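Local coordinates for protein dally-like, isoform A (Drosophila melanogaster, PDB 6XTZ) that binds Wnt and Hedgehog proteins as a glypican, probably a heparan sulfate proteoglycan of the cell surface, and shields the Wnt palmitoleate lipid to enable signalling at a distance, at residues Thr14-Phe17 with Gln18-Ile22; Arg170-Ser173 with Glu174-Glu178. The protein carries 5 engineered substitutions. All blocks are in the same frame, centred on the assembly; numbering follows the deposited sequence.

In the fold
Contacts 1 and 2 sit toward opposite ends of the elongated, mainly helical glypican core, on opposite sides of its centre, with centres about 86 Å apart. Each is built on one short helix, 14-19 or 169-176, and the residues that follow it, and each is partly buried, with an inward row of side chains and an exposed outer one. Contact 1 closes its helix with a glycine turn and packs Phe17 and Arg20 on helices 51-110 and 236-239, and Ile22 on the former. Contact 2 has a disulfide sulfur over the face of a histidine ring instead, buries Met176, and meets helices 139-158 and 296-322. Contact 1 pairs a guanidinium with a methyl group; contact 2 carries a Glu174-Lys177 salt bridge on its surface.

Contact 1. Residues Thr14-Phe17 with Gln18-Ile22; sequences THIF and QARGI
Ile16 lays its CG2 methyl over one face of the Arg20 guanidinium, 3.4 Å from NE and nearly as close to CZ, offset toward the rim of the group. The two side chains run side by side in the same direction, one helical turn apart. Chi1 of -61° sets CG2 anti to the Ile16 backbone N, and the arginine is extended from CG to NE, which brings the flat group alongside the methyl. Beyond it, Arg20 NH1 comes within 4.0 Å of Phe17 CE1, the ring and guanidinium planes being 68° apart; the same NH1 is hydrogen-bonded to His235 O. Ala238 of helix 236-239 touches Ile16, Phe17 and Arg20 alike.

On the other flank Phe17 runs beside Ile22, with CB 3.9 Å from CD1. Ile22 CG1 lies beside its own backbone N (chi1 -55°), and its chain continues extended to carry CD1 to that spot. Both residues are buried and pack on Met53 of helix 51-110. Gln18 leans back toward Thr14 on the outer side, its CG 3.3 Å from Thr14 O.

The backbone shows how the helix stops. Ala19 N still donates to His15 O at 2.9 Å, but Arg20 N makes weak bonds to both Ile16 O and Phe17 O. Ile22 N then reaches back to Phe17 O, 3.1 Å away, and Gly21 N bonds to Gln18 O at 3.3 Å. Gly21 has positive phi, a conformation that would press a CB against the carbonyl O of Arg20 and so favours glycine. With Gly21 as C-prime residue, this is a Schellman motif ending helix 14-19.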
# COMPACT_ATOMS: atom_id res chain seq x y z
N THR A 14 -5.83 12.30 44.80
CA THR A 14 -4.47 12.04 45.25
C THR A 14 -3.97 10.68 44.76
O THR A 14 -2.77 10.52 44.52
CB THR A 14 -4.39 12.12 46.78
OG1 THR A 14 -3.07 11.76 47.21
CG2 THR A 14 -5.40 11.18 47.43
N HIS A 15 -4.87 9.71 44.59
CA HIS A 15 -4.45 8.41 44.09
C HIS A 15 -4.16 8.45 42.59
O HIS A 15 -3.31 7.70 42.11
CB HIS A 15 -5.53 7.36 44.38
CG HIS A 15 -6.81 7.59 43.64
ND1 HIS A 15 -7.73 8.54 44.03
CD2 HIS A 15 -7.33 6.98 42.55
CE1 HIS A 15 -8.76 8.51 43.20
NE2 HIS A 15 -8.54 7.58 42.29
N ILE A 16 -4.85 9.33 41.86
CA ILE A 16 -4.62 9.44 40.42
C ILE A 16 -3.21 9.95 40.14
O ILE A 16 -2.52 9.45 39.25
CB ILE A 16 -5.69 10.35 39.78
CG1 ILE A 16 -7.08 9.76 39.98
CG2 ILE A 16 -5.40 10.55 38.30
CD1 ILE A 16 -8.19 10.61 39.41
N PHE A 17 -2.76 10.95 40.91
CA PHE A 17 -1.42 11.49 40.71
C PHE A 17 -0.35 10.46 41.06
O PHE A 17 0.66 10.35 40.37
CB PHE A 17 -1.24 12.76 41.53
CG PHE A 17 -2.15 13.88 41.12
CD1 PHE A 17 -2.40 14.14 39.78
CD2 PHE A 17 -2.78 14.67 42.07
CE1 PHE A 17 -3.24 15.17 39.40
CE2 PHE A 17 -3.62 15.70 41.70
CZ PHE A 17 -3.86 15.94 40.36
N GLN A 18 -0.57 9.70 42.14
CA GLN A 18 0.37 8.65 42.50
C GLN A 18 0.41 7.55 41.45
O GLN A 18 1.46 6.95 41.21
CB GLN A 18 0.02 8.06 43.87
CG GLN A 18 0.19 9.04 45.02
CD GLN A 18 -0.18 8.44 46.36
OE1 GLN A 18 -0.71 7.33 46.44
NE2 GLN A 18 0.10 9.17 47.43
N ALA A 19 -0.73 7.27 40.81
CA ALA A 19 -0.75 6.29 39.72
C ALA A 19 -0.02 6.79 38.48
O ALA A 19 0.40 5.98 37.66
CB ALA A 19 -2.20 5.93 39.36
N ARG A 20 0.13 8.11 38.34
CA ARG A 20 0.83 8.70 37.21
C ARG A 20 2.32 8.89 37.47
O ARG A 20 3.00 9.54 36.67
CB ARG A 20 0.19 10.04 36.84
CG ARG A 20 -1.24 9.91 36.32
CD ARG A 20 -1.91 11.27 36.18
NE ARG A 20 -3.27 11.15 35.67
CZ ARG A 20 -4.10 12.18 35.52
NH1 ARG A 20 -3.71 13.40 35.86
NH2 ARG A 20 -5.33 11.98 35.05
N GLY A 21 2.84 8.34 38.56
CA GLY A 21 4.25 8.42 38.87
C GLY A 21 4.66 9.60 39.72
O GLY A 21 5.87 9.80 39.92
N ILE A 22 3.71 10.37 40.23
CA ILE A 22 4.01 11.54 41.06
C ILE A 22 4.13 11.10 42.51
O ILE A 22 3.21 10.46 43.05
CB ILE A 22 2.94 12.62 40.89
CG1 ILE A 22 2.77 12.99 39.42
CG2 ILE A 22 3.29 13.85 41.71
CD1 ILE A 22 1.66 13.99 39.15

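Contact 2. Residues Arg170-Ser173 with Glu174-Glu178; sequences RCVS and EHMKE
The imidazole of His175 carries the sulfur of Cys171 over one face: SG stands 3.8 Å from the ring centroid and 22° off the normal, displaced toward the rim where NE2 and CE1 lie, each 3.6 Å away. The placement follows from the cysteine torsion, which puts SG anti to the backbone N (chi1 -172°), beside the carbonyl carbon, on the side of the following turn. This sulfur is half of the disulfide to Cys322, and His175 also touches Cys322, so the ring packs where the covalent link ties helix 169-176 to the end of helix 296-322. An alanine in place of His175 would probably leave Cys171 SG without the imidazole face beside it and open a gap next to the disulfide.

Three i to i+4 backbone bonds hold the turn, as in any alpha-helix: Glu174 N to Arg170 O, His175 N to Cys171 O at 2.9 Å, and Met176 N to Val172 O at 2.8 Å. On the buried side Val172 and Met176 run side by side, Val172 CG1 4.1 Å from Met176 CG, and the methionine, bent at chi2 (-61°), packs on Ile314 and Val318 of helix 296-322. Ser173 faces helix 139-158, its OG hydrogen-bonded to Asn148 OD1. Out on the surface, Lys177 NZ reaches Glu174 OE2 at 3.5 Å in a salt bridge, the lysine extended beyond CG and the glutamate folded at chi2.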
# COMPACT_ATOMS: atom_id res chain seq x y z
N ARG A 170 15.99 -9.79 -43.55
CA ARG A 170 15.48 -8.54 -43.00
C ARG A 170 14.21 -8.09 -43.71
O ARG A 170 13.32 -7.50 -43.09
CB ARG A 170 16.55 -7.45 -43.09
CG ARG A 170 17.89 -7.82 -42.48
CD ARG A 170 18.91 -6.72 -42.71
NE ARG A 170 20.23 -7.07 -42.20
CZ ARG A 170 21.30 -6.29 -42.30
NH1 ARG A 170 21.21 -5.11 -42.90
NH2 ARG A 170 22.46 -6.69 -41.81
N CYS A 171 14.12 -8.37 -45.02
CA CYS A 171 12.89 -8.08 -45.75
C CYS A 171 11.74 -8.94 -45.23
O CYS A 171 10.61 -8.46 -45.09
CB CYS A 171 13.11 -8.31 -47.25
SG CYS A 171 11.74 -7.77 -48.30
N VAL A 172 12.02 -10.21 -44.94
CA VAL A 172 10.99 -11.07 -44.35
C VAL A 172 10.60 -10.56 -42.97
O VAL A 172 9.42 -10.54 -42.62
CB VAL A 172 11.48 -12.53 -44.30
CG1 VAL A 172 10.41 -13.44 -43.71
CG2 VAL A 172 11.89 -13.01 -45.69
N SER A 173 11.59 -10.15 -42.18
CA SER A 173 11.30 -9.61 -40.85
C SER A 173 10.47 -8.33 -40.95
O SER A 173 9.49 -8.16 -40.22
CB SER A 173 12.60 -9.35 -40.09
OG SER A 173 12.34 -8.87 -38.78
N GLU A 174 10.86 -7.42 -41.84
CA GLU A 174 10.11 -6.18 -42.01
C GLU A 174 8.71 -6.43 -42.55
O GLU A 174 7.77 -5.71 -42.18
CB GLU A 174 10.87 -5.22 -42.92
CG GLU A 174 11.97 -4.43 -42.23
CD GLU A 174 11.42 -3.36 -41.30
OE1 GLU A 174 10.25 -2.96 -41.49
OE2 GLU A 174 12.15 -2.92 -40.39
N HIS A 175 8.54 -7.43 -43.41
CA HIS A 175 7.23 -7.71 -43.97
C HIS A 175 6.35 -8.50 -43.00
O HIS A 175 5.13 -8.36 -43.03
CB HIS A 175 7.36 -8.45 -45.30
CG HIS A 175 7.85 -7.59 -46.42
ND1 HIS A 175 7.70 -7.94 -47.75
CD2 HIS A 175 8.48 -6.39 -46.42
CE1 HIS A 175 8.22 -7.00 -48.51
NE2 HIS A 175 8.69 -6.04 -47.73
N MET A 176 6.96 -9.33 -42.15
CA MET A 176 6.18 -10.05 -41.14
C MET A 176 5.66 -9.14 -40.04
O MET A 176 4.82 -9.58 -39.25
CB MET A 176 7.02 -11.17 -40.53
CG MET A 176 7.21 -12.38 -41.44
SD MET A 176 5.66 -13.16 -41.90
CE MET A 176 6.25 -14.48 -42.95
N LYS A 177 6.13 -7.89 -39.97
CA LYS A 177 5.65 -6.98 -38.94
C LYS A 177 4.19 -6.59 -39.18
O LYS A 177 3.43 -6.41 -38.22
CB LYS A 177 6.54 -5.74 -38.87
CG LYS A 177 7.93 -6.00 -38.34
CD LYS A 177 8.70 -4.71 -38.14
CE LYS A 177 10.06 -4.96 -37.50
NZ LYS A 177 10.79 -3.69 -37.23
N GLU A 178 3.80 -6.45 -40.44
CA GLU A 178 2.43 -6.07 -40.79
C GLU A 178 1.54 -7.26 -41.10
O GLU A 178 0.31 -7.10 -41.15
CB GLU A 178 2.43 -5.10 -41.98
CG GLU A 178 3.08 -5.66 -43.24
CD GLU A 178 3.01 -4.70 -44.41
OE1 GLU A 178 3.62 -4.99 -45.46
OE2 GLU A 178 2.33 -3.66 -44.28